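Local coordinates for DUF3201 domain-containing protein (Pyrococcus furiosus, PDB 1YB3) that is of unknown function but represents the DUF3201 family, folding around a large antiparallel beta sheet packed with helices, at residues G23-L28 with V76-Q81; R29-E34 with E157-I162; G56-M61 with K108-G113; Y63-F68 with G82-F87. One frame throughout, in Å; residues are numbered along the deposited sequence. Where two conformers were deposited one is given.

Contact 1 (G23-L28 with V76-Q81); sequences GDIFEL and VGATPQ
Ile25 and Leu28 look from helix 23-28 onto strand 76-79, the two axes running almost antiparallel at 169° and coming within 8.2 Å of each other. Ile25 does most of the filling, and it does so with one branch. With CG1 anti to the carbonyl carbon (chi1 -70°), that branch leaves the helix beside its own backbone N and reaches down to the strand. Ile25 CG1 presses on the methyl of Ala78, 3.4 Å from Ala78 CB and tighter than usual for two carbons. At the end of the same branch, Ile25 CD1 rests on the peptide that follows, 3.4 Å from Gly77 C. Gly77 thus offers only backbone here, while Val76 and Ala78, on either side of it in sequence, direct their side chains at the helix. One turn further on, Leu28 crosses Val76 at about a right angle, its CD2 lying 3.6 Å from Val76 CG1. Reducing Ile25 to an alanine would take away CG1 and CD1 and is likely to open a gap over Gly77 and the Ala78 methyl. The side chains that meet in this buried interface are all apolar, an example of helix-on-sheet packing. The helix spans neighbouring strands as well: Ile25 touches Val44 of strand 40-47, Pro66 and Phe68 of strand 65-71, and Phe83 of strand 82-90, which Leu28 also meets.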
loop_
_atom_site.group_PDB
_atom_site.type_symbol
_atom_site.label_atom_id
_atom_site.label_comp_id
_atom_site.label_asym_id
_atom_site.label_seq_id
_atom_site.Cartn_x
_atom_site.Cartn_y
_atom_site.Cartn_z
ATOM N N GLY A 23 -7.368 -11.086 12.588
ATOM C CA GLY A 23 -7.038 -12.498 12.331
ATOM C C GLY A 23 -6.352 -12.678 10.982
ATOM O O GLY A 23 -5.352 -13.393 10.877
ATOM N N ASP A 24 -6.865 -11.991 9.968
ATOM C CA ASP A 24 -6.290 -12.076 8.624
ATOM C C ASP A 24 -4.850 -11.550 8.565
ATOM O O ASP A 24 -4.030 -12.107 7.815
ATOM C CB ASP A 24 -7.152 -11.333 7.594
ATOM C CG ASP A 24 -8.406 -12.112 7.181
ATOM O OD1 ASP A 24 -8.708 -13.174 7.777
ATOM O OD2 ASP A 24 -9.091 -11.644 6.244
ATOM N N ILE A 25 -4.547 -10.468 9.285
ATOM C CA ILE A 25 -3.177 -9.929 9.262
ATOM C C ILE A 25 -2.189 -10.765 10.079
ATOM O O ILE A 25 -1.026 -10.959 9.671
ATOM C CB ILE A 25 -3.108 -8.417 9.609
ATOM C CG1 ILE A 25 -3.724 -7.600 8.477
ATOM C CG2 ILE A 25 -1.666 -7.940 9.830
ATOM C CD1 ILE A 25 -2.984 -7.735 7.128
ATOM N N PHE A 26 -2.634 -11.295 11.217
ATOM C CA PHE A 26 -1.754 -12.199 11.952
ATOM C C PHE A 26 -1.408 -13.405 11.060
ATOM O O PHE A 26 -0.242 -13.824 10.991
ATOM C CB PHE A 26 -2.370 -12.616 13.297
ATOM C CG PHE A 26 -2.423 -11.498 14.309
ATOM C CD1 PHE A 26 -1.257 -10.831 14.698
ATOM C CD2 PHE A 26 -3.637 -11.117 14.891
ATOM C CE1 PHE A 26 -1.303 -9.789 15.634
ATOM C CE2 PHE A 26 -3.694 -10.072 15.837
ATOM C CZ PHE A 26 -2.532 -9.409 16.201
ATOM N N GLU A 27 -2.405 -13.904 10.331
ATOM C CA GLU A 27 -2.233 -15.050 9.428
ATOM C C GLU A 27 -1.310 -14.691 8.260
ATOM O O GLU A 27 -0.368 -15.442 7.933
ATOM C CB GLU A 27 -3.589 -15.528 8.900
ATOM C CG GLU A 27 -3.510 -16.672 7.877
ATOM C CD GLU A 27 -4.885 -17.096 7.362
ATOM O OE1 GLU A 27 -5.334 -18.214 7.729
ATOM O OE2 GLU A 27 -5.519 -16.312 6.607
ATOM N N LEU A 28 -1.576 -13.542 7.641
ATOM C CA LEU A 28 -0.815 -13.117 6.460
ATOM C C LEU A 28 0.641 -12.833 6.807
ATOM O O LEU A 28 1.542 -13.110 5.976
ATOM C CB LEU A 28 -1.454 -11.891 5.809
ATOM C CG LEU A 28 -0.816 -11.356 4.531
ATOM C CD1 LEU A 28 -0.814 -12.457 3.432
ATOM C CD2 LEU A 28 -1.558 -10.107 4.090
ATOM N N VAL A 76 2.569 -4.068 5.001
ATOM C CA VAL A 76 1.359 -4.787 4.607
ATOM C C VAL A 76 0.403 -4.693 5.793
ATOM O O VAL A 76 0.814 -4.868 6.938
ATOM C CB VAL A 76 1.677 -6.245 4.362
ATOM C CG1 VAL A 76 0.416 -7.046 4.067
ATOM C CG2 VAL A 76 2.689 -6.340 3.212
ATOM N N GLY A 77 -0.867 -4.446 5.519
ATOM C CA GLY A 77 -1.831 -4.311 6.649
ATOM C C GLY A 77 -3.274 -4.486 6.235
ATOM O O GLY A 77 -3.569 -4.903 5.106
ATOM N N ALA A 78 -4.189 -4.194 7.158
ATOM C CA ALA A 78 -5.611 -4.255 6.824
ATOM C C ALA A 78 -6.297 -3.128 7.546
ATOM O O ALA A 78 -5.864 -2.720 8.645
ATOM C CB ALA A 78 -6.221 -5.588 7.233
ATOM N N THR A 79 -7.333 -2.608 6.904
ATOM C CA THR A 79 -8.236 -1.616 7.509
ATOM C C THR A 79 -9.643 -2.191 7.300
ATOM O O THR A 79 -9.808 -3.255 6.710
ATOM C CB THR A 79 -8.173 -0.283 6.750
ATOM O OG1 THR A 79 -8.725 -0.485 5.453
ATOM C CG2 THR A 79 -6.709 0.266 6.631
ATOM N N PRO A 80 -10.690 -1.491 7.778
ATOM C CA PRO A 80 -12.036 -2.017 7.494
ATOM C C PRO A 80 -12.363 -2.196 5.996
ATOM O O PRO A 80 -13.330 -2.887 5.647
ATOM C CB PRO A 80 -12.954 -0.972 8.141
ATOM C CG PRO A 80 -12.116 -0.392 9.265
ATOM C CD PRO A 80 -10.739 -0.290 8.638
ATOM N N GLN A 81 -11.559 -1.582 5.128
ATOM C CA GLN A 81 -11.712 -1.758 3.660
ATOM C C GLN A 81 -11.131 -3.073 3.145
ATOM O O GLN A 81 -11.548 -3.587 2.084
ATOM C CB GLN A 81 -11.055 -0.612 2.901
ATOM C CG GLN A 81 -11.851 0.682 2.871
ATOM C CD GLN A 81 -11.169 1.769 2.037
ATOM O OE1 GLN A 81 -9.944 1.876 2.010
ATOM N NE2 GLN A 81 -11.968 2.572 1.359
#

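Contact 2 (R29-E34 with E157-I162); sequences REELKE and EVKREI
Glu31 and Leu32 reach Lys159 and Ile162 between two helices whose axes, 11.8 Å apart, cross at -34°. Early in segment 157-162, Val158 points toward the other helix but packs against Leu28, one turn back, and on Phe83. Lys159 follows, and its extended chain brings the tip across the Glu31 side chain at about a right angle. The carboxylate sits closer to the methylene than to the charge: Glu31 OE1 is 3.6 Å from Lys159 CE, and the salt bridge to NZ is long, at 3.9 Å. Such a pair probably contributes mainly loose attraction on this partly exposed side, where Glu35 is a second, weak partner. The helices lie side by side on one face of the antiparallel sheet, a two-layer alpha+beta packing in which Phe68, Phe83 and Phe85 form part of the floor. One turn beyond Lys159, at the buried end, Ile162 meets Leu32 tip to tip, the two CD1 methyls pressed to 3.5 Å. Ile162 also rests on Phe85, and Leu32 on Phe68.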
loop_
_atom_site.group_PDB
_atom_site.type_symbol
_atom_site.label_atom_id
_atom_site.label_comp_id
_atom_site.label_asym_id
_atom_site.label_seq_id
_atom_site.Cartn_x
_atom_site.Cartn_y
_atom_site.Cartn_z
ATOM N N ARG A 29 0.890 -12.284 8.002
ATOM C CA ARG A 29 2.254 -12.021 8.461
ATOM C C ARG A 29 3.064 -13.310 8.484
ATOM O O ARG A 29 4.196 -13.354 7.961
ATOM C CB ARG A 29 2.280 -11.303 9.830
ATOM C CG ARG A 29 3.665 -10.788 10.246
ATOM C CD ARG A 29 4.475 -11.837 11.011
ATOM N NE ARG A 29 5.867 -11.415 11.187
ATOM C CZ ARG A 29 6.813 -12.137 11.782
ATOM N NH1 ARG A 29 6.525 -13.322 12.326
ATOM N NH2 ARG A 29 8.052 -11.653 11.868
ATOM N N GLU A 30 2.500 -14.370 9.061
ATOM C CA GLU A 30 3.250 -15.633 9.127
ATOM C C GLU A 30 3.469 -16.221 7.728
ATOM O O GLU A 30 4.560 -16.762 7.420
ATOM C CB GLU A 30 2.560 -16.622 10.071
ATOM C CG GLU A 30 2.517 -16.149 11.545
ATOM C CD GLU A 30 3.886 -15.739 12.095
ATOM O OE1 GLU A 30 4.876 -16.476 11.869
ATOM O OE2 GLU A 30 3.974 -14.689 12.764
ATOM N N GLU A 31 2.470 -16.068 6.867
ATOM C CA GLU A 31 2.550 -16.576 5.495
ATOM C C GLU A 31 3.632 -15.847 4.701
ATOM O O GLU A 31 4.473 -16.488 4.051
ATOM C CB GLU A 31 1.199 -16.483 4.781
ATOM C CG GLU A 31 0.177 -17.502 5.311
ATOM C CD GLU A 31 -1.249 -17.215 4.893
ATOM O OE1 GLU A 31 -1.517 -16.141 4.307
ATOM O OE2 GLU A 31 -2.116 -18.076 5.168
ATOM N N LEU A 32 3.636 -14.517 4.762
ATOM C CA LEU A 32 4.652 -13.765 3.998
ATOM C C LEU A 32 6.055 -13.889 4.606
ATOM O O LEU A 32 7.062 -13.787 3.883
ATOM C CB LEU A 32 4.244 -12.290 3.798
ATOM C CG LEU A 32 2.958 -12.009 2.998
ATOM C CD1 LEU A 32 2.799 -10.525 2.820
ATOM C CD2 LEU A 32 2.954 -12.686 1.592
ATOM N N LYS A 33 6.128 -14.130 5.915
ATOM C CA LYS A 33 7.396 -14.388 6.584
ATOM C C LYS A 33 8.011 -15.632 5.939
ATOM O O LYS A 33 9.196 -15.644 5.582
ATOM C CB LYS A 33 7.187 -14.610 8.085
ATOM C CG LYS A 33 8.390 -15.178 8.833
ATOM C CD LYS A 33 9.505 -14.173 9.013
ATOM C CE LYS A 33 10.499 -14.673 10.067
ATOM N NZ LYS A 33 11.801 -13.991 9.994
ATOM N N GLU A 34 7.185 -16.661 5.756
ATOM C CA GLU A 34 7.637 -17.904 5.115
ATOM C C GLU A 34 7.935 -17.725 3.625
ATOM O O GLU A 34 8.944 -18.226 3.123
ATOM C CB GLU A 34 6.607 -19.020 5.335
ATOM C CG GLU A 34 6.504 -19.473 6.796
ATOM C CD GLU A 34 5.234 -20.267 7.101
ATOM O OE1 GLU A 34 4.494 -20.612 6.147
ATOM O OE2 GLU A 34 4.975 -20.547 8.303
ATOM N N GLU A 157 -5.218 -12.539 -3.745
ATOM C CA GLU A 157 -4.775 -11.321 -4.418
ATOM C C GLU A 157 -3.677 -10.609 -3.659
ATOM O O GLU A 157 -2.772 -10.057 -4.262
ATOM C CB GLU A 157 -5.955 -10.378 -4.729
ATOM C CG GLU A 157 -6.660 -10.757 -6.038
ATOM C CD GLU A 157 -7.897 -9.928 -6.325
ATOM O OE1 GLU A 157 -8.084 -8.876 -5.662
ATOM O OE2 GLU A 157 -8.684 -10.323 -7.217
ATOM N N VAL A 158 -3.723 -10.599 -2.325
ATOM C CA VAL A 158 -2.592 -9.944 -1.647
ATOM C C VAL A 158 -1.268 -10.620 -1.965
ATOM O O VAL A 158 -0.274 -9.945 -2.283
ATOM C CB VAL A 158 -2.806 -9.762 -0.132
ATOM C CG1 VAL A 158 -1.737 -8.795 0.445
ATOM C CG2 VAL A 158 -4.116 -9.180 0.086
ATOM N N LYS A 159 -1.265 -11.957 -1.931
ATOM C CA LYS A 159 -0.073 -12.722 -2.271
ATOM C C LYS A 159 0.348 -12.474 -3.724
ATOM O O LYS A 159 1.505 -12.185 -3.996
ATOM C CB LYS A 159 -0.278 -14.223 -2.033
ATOM C CG LYS A 159 -0.284 -14.656 -0.581
ATOM C CD LYS A 159 -0.397 -16.205 -0.493
ATOM C CE LYS A 159 -0.427 -16.682 0.950
ATOM N NZ LYS A 159 -0.677 -18.152 1.055
ATOM N N ARG A 160 -0.603 -12.560 -4.657
ATOM C CA ARG A 160 -0.249 -12.390 -6.072
ATOM C C ARG A 160 0.196 -10.976 -6.434
ATOM O O ARG A 160 1.144 -10.789 -7.200
ATOM C CB ARG A 160 -1.377 -12.877 -6.981
ATOM C CG ARG A 160 -1.024 -12.766 -8.483
ATOM C CD ARG A 160 -1.950 -13.639 -9.362
ATOM N NE ARG A 160 -3.348 -13.430 -8.982
ATOM C CZ ARG A 160 -4.089 -12.406 -9.390
ATOM N NH1 ARG A 160 -3.599 -11.515 -10.243
ATOM N NH2 ARG A 160 -5.330 -12.277 -8.945
ATOM N N GLU A 161 -0.485 -9.970 -5.879
ATOM C CA GLU A 161 -0.138 -8.590 -6.202
ATOM C C GLU A 161 1.189 -8.138 -5.591
ATOM O O GLU A 161 1.925 -7.389 -6.226
ATOM C CB GLU A 161 -1.291 -7.636 -5.853
ATOM C CG GLU A 161 -2.615 -7.922 -6.587
ATOM C CD GLU A 161 -2.479 -8.026 -8.107
ATOM O OE1 GLU A 161 -1.490 -7.529 -8.668
ATOM O OE2 GLU A 161 -3.398 -8.600 -8.715
ATOM N N ILE A 162 1.489 -8.582 -4.360
ATOM C CA ILE A 162 2.824 -8.317 -3.793
ATOM C C ILE A 162 3.885 -8.928 -4.698
ATOM O O ILE A 162 4.895 -8.292 -4.995
ATOM C CB ILE A 162 2.987 -8.851 -2.350
ATOM C CG1 ILE A 162 2.136 -8.032 -1.401
ATOM C CG2 ILE A 162 4.476 -8.858 -1.946
ATOM C CD1 ILE A 162 2.011 -8.608 0.031
#

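Contact 3 (G56-M61 with K108-G113); sequences GKWEEM and KLFIYG
Trp58 and Phe110 join a small beta hairpin to the main sheet through their rings, although their CA atoms are 12.2 Å apart. From CB, the indole leaves strand 57-60 with CG anti to the carbonyl carbon (chi1 -68°), and its long axis carries the six-membered ring over to Phe110. There CZ2 comes 3.9 Å from Phe110 CD1. The far corner, CH2, goes slightly closer, 3.8 Å from the same CD1, and also meets Phe110 CE1. The planes are inclined at 58° with centroids 5.5 Å apart, an oblique meeting in which the two side chains run alongside in opposing senses. Trp58 also packs edge-to-face with Tyr53 and touches Asn116 and Phe117, whereas Phe110 meets the ring of Phe124. With a serine in place of Trp58, Phe110 would probably lose its aromatic cover from the hairpin, and Tyr53 its ring partner. Strands 51-54 and 57-60 form a two-stranded antiparallel hairpin, fastened here to strand 108-112 by an aromatic cluster.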
loop_
_atom_site.group_PDB
_atom_site.type_symbol
_atom_site.label_atom_id
_atom_site.label_comp_id
_atom_site.label_asym_id
_atom_site.label_seq_id
_atom_site.Cartn_x
_atom_site.Cartn_y
_atom_site.Cartn_z
ATOM N N GLY A 56 -15.003 8.980 -1.526
ATOM C CA GLY A 56 -14.492 10.186 -2.177
ATOM C C GLY A 56 -13.784 11.183 -1.280
ATOM O O GLY A 56 -13.488 12.297 -1.707
ATOM N N LYS A 57 -13.503 10.785 -0.038
ATOM C CA LYS A 57 -12.864 11.674 0.928
ATOM C C LYS A 57 -11.893 10.920 1.842
ATOM O O LYS A 57 -12.169 9.792 2.260
ATOM C CB LYS A 57 -13.935 12.400 1.757
ATOM C CG LYS A 57 -13.398 13.358 2.819
ATOM N N TRP A 58 -10.755 11.550 2.135
ATOM C CA TRP A 58 -9.821 11.042 3.127
ATOM C C TRP A 58 -10.381 11.291 4.527
ATOM O O TRP A 58 -10.776 12.420 4.851
ATOM C CB TRP A 58 -8.461 11.714 2.985
ATOM C CG TRP A 58 -7.714 11.361 1.724
ATOM C CD1 TRP A 58 -7.516 12.163 0.633
ATOM C CD2 TRP A 58 -7.054 10.113 1.429
ATOM N NE1 TRP A 58 -6.781 11.493 -0.320
ATOM C CE2 TRP A 58 -6.481 10.238 0.142
ATOM C CE3 TRP A 58 -6.892 8.906 2.129
ATOM C CZ2 TRP A 58 -5.760 9.194 -0.469
ATOM C CZ3 TRP A 58 -6.173 7.869 1.521
ATOM C CH2 TRP A 58 -5.617 8.026 0.235
ATOM N N GLU A 59 -10.430 10.231 5.338
ATOM C CA GLU A 59 -10.973 10.286 6.699
ATOM C C GLU A 59 -10.006 9.659 7.685
ATOM O O GLU A 59 -9.488 8.568 7.429
ATOM C CB GLU A 59 -12.291 9.502 6.774
ATOM C CG GLU A 59 -13.384 9.953 5.825
ATOM C CD GLU A 59 -14.061 11.239 6.262
ATOM O OE1 GLU A 59 -13.871 11.658 7.428
ATOM O OE2 GLU A 59 -14.788 11.831 5.436
ATOM N N GLU A 60 -9.776 10.320 8.821
ATOM C CA GLU A 60 -8.836 9.798 9.807
ATOM C C GLU A 60 -9.403 8.654 10.632
ATOM O O GLU A 60 -10.526 8.723 11.116
ATOM C CB GLU A 60 -8.331 10.915 10.732
ATOM C CG GLU A 60 -7.147 10.499 11.575
ATOM C CD GLU A 60 -6.660 11.594 12.497
ATOM O OE1 GLU A 60 -7.155 12.734 12.381
ATOM O OE2 GLU A 60 -5.774 11.304 13.330
HETATM N N MSE A 61 -8.615 7.592 10.764
HETATM C CA MSE A 61 -8.926 6.508 11.682
HETATM C C MSE A 61 -8.237 6.789 13.006
HETATM O O MSE A 61 -7.034 6.607 13.133
HETATM C CB MSE A 61 -8.436 5.164 11.124
HETATM C CG MSE A 61 -8.994 4.837 9.778
HETATM SE SE MSE A 61 -8.299 3.120 9.051
HETATM C CE MSE A 61 -6.541 3.775 8.425
ATOM N N LYS A 108 -6.466 -0.777 -7.659
ATOM C CA LYS A 108 -6.758 0.212 -6.599
ATOM C C LYS A 108 -5.459 0.787 -6.069
ATOM O O LYS A 108 -5.050 0.488 -4.935
ATOM C CB LYS A 108 -7.592 -0.427 -5.470
ATOM C CG LYS A 108 -8.935 -0.985 -5.953
ATOM C CD LYS A 108 -9.780 -1.490 -4.796
ATOM C CE LYS A 108 -10.935 -2.338 -5.313
ATOM N NZ LYS A 108 -11.740 -2.904 -4.192
ATOM N N LEU A 109 -4.817 1.590 -6.913
ATOM C CA LEU A 109 -3.507 2.174 -6.652
ATOM C C LEU A 109 -3.589 3.626 -6.224
ATOM O O LEU A 109 -4.343 4.419 -6.796
ATOM C CB LEU A 109 -2.657 2.091 -7.932
ATOM C CG LEU A 109 -1.290 2.767 -7.952
ATOM C CD1 LEU A 109 -0.319 1.997 -7.066
ATOM C CD2 LEU A 109 -0.782 2.830 -9.388
ATOM N N PHE A 110 -2.772 3.960 -5.237
ATOM C CA PHE A 110 -2.534 5.343 -4.818
ATOM C C PHE A 110 -1.030 5.595 -4.835
ATOM O O PHE A 110 -0.238 4.744 -4.422
ATOM C CB PHE A 110 -3.050 5.583 -3.383
ATOM C CG PHE A 110 -4.537 5.360 -3.207
ATOM C CD1 PHE A 110 -5.416 6.438 -3.219
ATOM C CD2 PHE A 110 -5.054 4.079 -3.022
ATOM C CE1 PHE A 110 -6.812 6.232 -3.040
ATOM C CE2 PHE A 110 -6.422 3.856 -2.846
ATOM C CZ PHE A 110 -7.310 4.947 -2.862
ATOM N N ILE A 111 -0.630 6.785 -5.282
ATOM C CA ILE A 111 0.773 7.177 -5.201
ATOM C C ILE A 111 0.799 8.523 -4.489
ATOM O O ILE A 111 0.114 9.452 -4.921
ATOM C CB ILE A 111 1.404 7.348 -6.594
ATOM C CG1 ILE A 111 1.190 6.085 -7.443
ATOM C CG2 ILE A 111 2.892 7.691 -6.486
ATOM C CD1 ILE A 111 1.606 6.261 -8.927
ATOM N N TYR A 112 1.560 8.592 -3.410
ATOM C CA TYR A 112 1.511 9.758 -2.509
ATOM C C TYR A 112 2.830 9.994 -1.813
ATOM O O TYR A 112 3.645 9.096 -1.724
ATOM C CB TYR A 112 0.359 9.613 -1.494
ATOM C CG TYR A 112 0.325 8.342 -0.658
ATOM C CD1 TYR A 112 1.107 8.205 0.494
ATOM C CD2 TYR A 112 -0.522 7.280 -1.015
ATOM C CE1 TYR A 112 1.053 7.020 1.282
ATOM C CE2 TYR A 112 -0.589 6.107 -0.244
ATOM C CZ TYR A 112 0.203 5.980 0.897
ATOM O OH TYR A 112 0.142 4.826 1.668
ATOM N N GLY A 113 3.049 11.223 -1.332
ATOM C CA GLY A 113 4.249 11.546 -0.557
ATOM C C GLY A 113 4.127 11.159 0.906
ATOM O O GLY A 113 3.570 10.109 1.233
#

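Contact 4 (Y63-F68 with G82-F87); sequences YPHPAF and GFYFVF
His65 and Tyr84 meet over the strand that separates theirs, their side chains crossing at about a right angle. His65 rises from its strand with chi1 76°, CG lodged between the backbone N and the carbonyl carbon, which turns the imidazole toward strand 82-90. There His65 NE2 and Tyr84 OH share a hydrogen bond of 2.9 Å in which either may be the donor. The hydroxyl approaches at the imidazole edge, near the ring plane, so the bond restrains the turn of the imidazole; the two ring planes stand at 69°. Strands 65-71, 74-79 and 82-90 form an antiparallel meander; Tyr84 therefore bridges two strands that are not neighbours, its ring passing over Gly77 with CE2 3.4 Å from Gly77 CA. Next in segment 63-68, Pro66 turns to the helix-bearing face, where Ile25 touches it. Ala67 returns to the side of His65, and its CB lies 3.4 Å from Tyr84 OH, setting a methyl beside the hydroxyl. Phe68 lies on the helical side, against Val76.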
loop_
_atom_site.group_PDB
_atom_site.type_symbol
_atom_site.label_atom_id
_atom_site.label_comp_id
_atom_site.label_asym_id
_atom_site.label_seq_id
_atom_site.Cartn_x
_atom_site.Cartn_y
_atom_site.Cartn_z
ATOM N N TYR A 63 -8.847 5.052 15.553
ATOM C CA TYR A 63 -8.641 3.692 16.014
ATOM C C TYR A 63 -7.401 3.033 15.338
ATOM O O TYR A 63 -6.989 3.477 14.280
ATOM C CB TYR A 63 -9.879 2.881 15.705
ATOM C CG TYR A 63 -10.322 2.890 14.252
ATOM C CD1 TYR A 63 -9.913 1.869 13.369
ATOM C CD2 TYR A 63 -11.192 3.875 13.769
ATOM C CE1 TYR A 63 -10.345 1.855 12.053
ATOM C CE2 TYR A 63 -11.626 3.872 12.438
ATOM C CZ TYR A 63 -11.193 2.852 11.589
ATOM O OH TYR A 63 -11.628 2.845 10.279
ATOM N N PRO A 64 -6.820 2.004 15.980
ATOM C CA PRO A 64 -5.639 1.355 15.400
ATOM C C PRO A 64 -6.056 0.387 14.306
ATOM O O PRO A 64 -7.171 -0.126 14.294
ATOM C CB PRO A 64 -5.077 0.560 16.558
ATOM C CG PRO A 64 -6.302 0.173 17.357
ATOM C CD PRO A 64 -7.170 1.404 17.277
ATOM N N HIS A 65 -5.149 0.133 13.377
ATOM C CA HIS A 65 -5.338 -0.975 12.474
ATOM C C HIS A 65 -4.004 -1.725 12.409
ATOM O O HIS A 65 -2.962 -1.108 12.691
ATOM C CB HIS A 65 -5.783 -0.481 11.096
ATOM C CG HIS A 65 -4.693 0.129 10.277
ATOM N ND1 HIS A 65 -4.471 1.487 10.227
ATOM C CD2 HIS A 65 -3.773 -0.435 9.451
ATOM C CE1 HIS A 65 -3.455 1.737 9.418
ATOM N NE2 HIS A 65 -3.019 0.587 8.930
ATOM N N PRO A 66 -4.041 -3.040 12.067
ATOM C CA PRO A 66 -2.799 -3.847 12.078
ATOM C C PRO A 66 -1.949 -3.672 10.809
ATOM O O PRO A 66 -2.486 -3.526 9.715
ATOM C CB PRO A 66 -3.314 -5.283 12.212
ATOM C CG PRO A 66 -4.664 -5.259 11.474
ATOM C CD PRO A 66 -5.228 -3.845 11.698
ATOM N N ALA A 67 -0.626 -3.658 10.976
ATOM C CA ALA A 67 0.279 -3.612 9.817
ATOM C C ALA A 67 1.614 -4.200 10.220
ATOM O O ALA A 67 1.988 -4.156 11.388
ATOM C CB ALA A 67 0.442 -2.171 9.292
ATOM N N PHE A 68 2.355 -4.728 9.247
ATOM C CA PHE A 68 3.714 -5.227 9.522
ATOM C C PHE A 68 4.661 -4.767 8.425
ATOM O O PHE A 68 4.276 -4.733 7.255
ATOM C CB PHE A 68 3.764 -6.757 9.708
ATOM C CG PHE A 68 3.243 -7.557 8.541
ATOM C CD1 PHE A 68 4.125 -8.025 7.540
ATOM C CD2 PHE A 68 1.877 -7.867 8.430
ATOM C CE1 PHE A 68 3.646 -8.793 6.471
ATOM C CE2 PHE A 68 1.402 -8.625 7.374
ATOM C CZ PHE A 68 2.299 -9.079 6.368
ATOM N N GLY A 82 -10.172 -3.613 3.889
ATOM C CA GLY A 82 -9.469 -4.838 3.477
ATOM C C GLY A 82 -7.957 -4.714 3.546
ATOM O O GLY A 82 -7.423 -3.825 4.215
ATOM N N PHE A 83 -7.269 -5.631 2.853
ATOM C CA PHE A 83 -5.813 -5.650 2.822
ATOM C C PHE A 83 -5.239 -4.491 1.985
ATOM O O PHE A 83 -5.861 -4.016 1.016
ATOM C CB PHE A 83 -5.302 -6.911 2.130
ATOM C CG PHE A 83 -5.592 -8.200 2.834
ATOM C CD1 PHE A 83 -4.938 -8.543 4.031
ATOM C CD2 PHE A 83 -6.452 -9.130 2.251
ATOM C CE1 PHE A 83 -5.176 -9.771 4.649
ATOM C CE2 PHE A 83 -6.693 -10.370 2.858
ATOM C CZ PHE A 83 -6.059 -10.691 4.058
ATOM N N TYR A 84 -4.020 -4.093 2.321
ATOM C CA TYR A 84 -3.234 -3.218 1.457
ATOM C C TYR A 84 -1.754 -3.551 1.624
ATOM O O TYR A 84 -1.346 -4.180 2.608
ATOM C CB TYR A 84 -3.484 -1.748 1.790
ATOM C CG TYR A 84 -2.902 -1.358 3.131
ATOM C CD1 TYR A 84 -1.606 -0.879 3.221
ATOM C CD2 TYR A 84 -3.632 -1.536 4.315
ATOM C CE1 TYR A 84 -1.028 -0.555 4.471
ATOM C CE2 TYR A 84 -3.069 -1.206 5.560
ATOM C CZ TYR A 84 -1.786 -0.719 5.624
ATOM O OH TYR A 84 -1.220 -0.404 6.847
ATOM N N PHE A 85 -0.952 -3.147 0.643
ATOM C CA PHE A 85 0.476 -3.056 0.864
ATOM C C PHE A 85 0.956 -1.763 0.244
ATOM O O PHE A 85 0.295 -1.184 -0.624
ATOM C CB PHE A 85 1.235 -4.285 0.317
ATOM C CG PHE A 85 1.173 -4.421 -1.187
ATOM C CD1 PHE A 85 2.141 -3.818 -1.982
ATOM C CD2 PHE A 85 0.165 -5.164 -1.788
ATOM C CE1 PHE A 85 2.107 -3.939 -3.378
ATOM C CE2 PHE A 85 0.102 -5.273 -3.204
ATOM C CZ PHE A 85 1.076 -4.645 -3.987
ATOM N N VAL A 86 2.089 -1.295 0.742
ATOM C CA VAL A 86 2.674 -0.049 0.256
ATOM C C VAL A 86 4.184 -0.164 0.308
ATOM O O VAL A 86 4.722 -0.713 1.276
ATOM C CB VAL A 86 2.166 1.182 1.089
ATOM C CG1 VAL A 86 2.378 0.972 2.573
ATOM C CG2 VAL A 86 2.797 2.506 0.594
ATOM N N PHE A 87 4.869 0.338 -0.728
ATOM C CA PHE A 87 6.321 0.449 -0.697
ATOM C C PHE A 87 6.717 1.882 -0.961
ATOM O O PHE A 87 6.120 2.530 -1.827
ATOM C CB PHE A 87 6.955 -0.429 -1.771
ATOM C CG PHE A 87 7.093 -1.875 -1.354
ATOM C CD1 PHE A 87 8.243 -2.302 -0.711
ATOM C CD2 PHE A 87 6.082 -2.784 -1.617
ATOM C CE1 PHE A 87 8.395 -3.628 -0.308
ATOM C CE2 PHE A 87 6.228 -4.142 -1.215
ATOM C CZ PHE A 87 7.380 -4.537 -0.570
#

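In the fold
Contacts 1 and 2 use successive turns of helix 11-35, the first on the sheet and the second against helix 155-171. They meet where Val76 touches both Leu32 and Ile162. Contact 1 is buried, its side chains all apolar; contact 2, partly buried, pairs an apolar inner side with a loose charge pair toward solvent. Contact 4 is buried like contact 1 and shares the central meander with it, their centres only 6 Å apart, but its polar pair occupies the other face, so Gly77 lies between Ile25 and Tyr84. Contact 3, partly buried and aromatic, fastens the small hairpin on that second face; its centre is about 22 Å from that of contact 2, across the chain's middle.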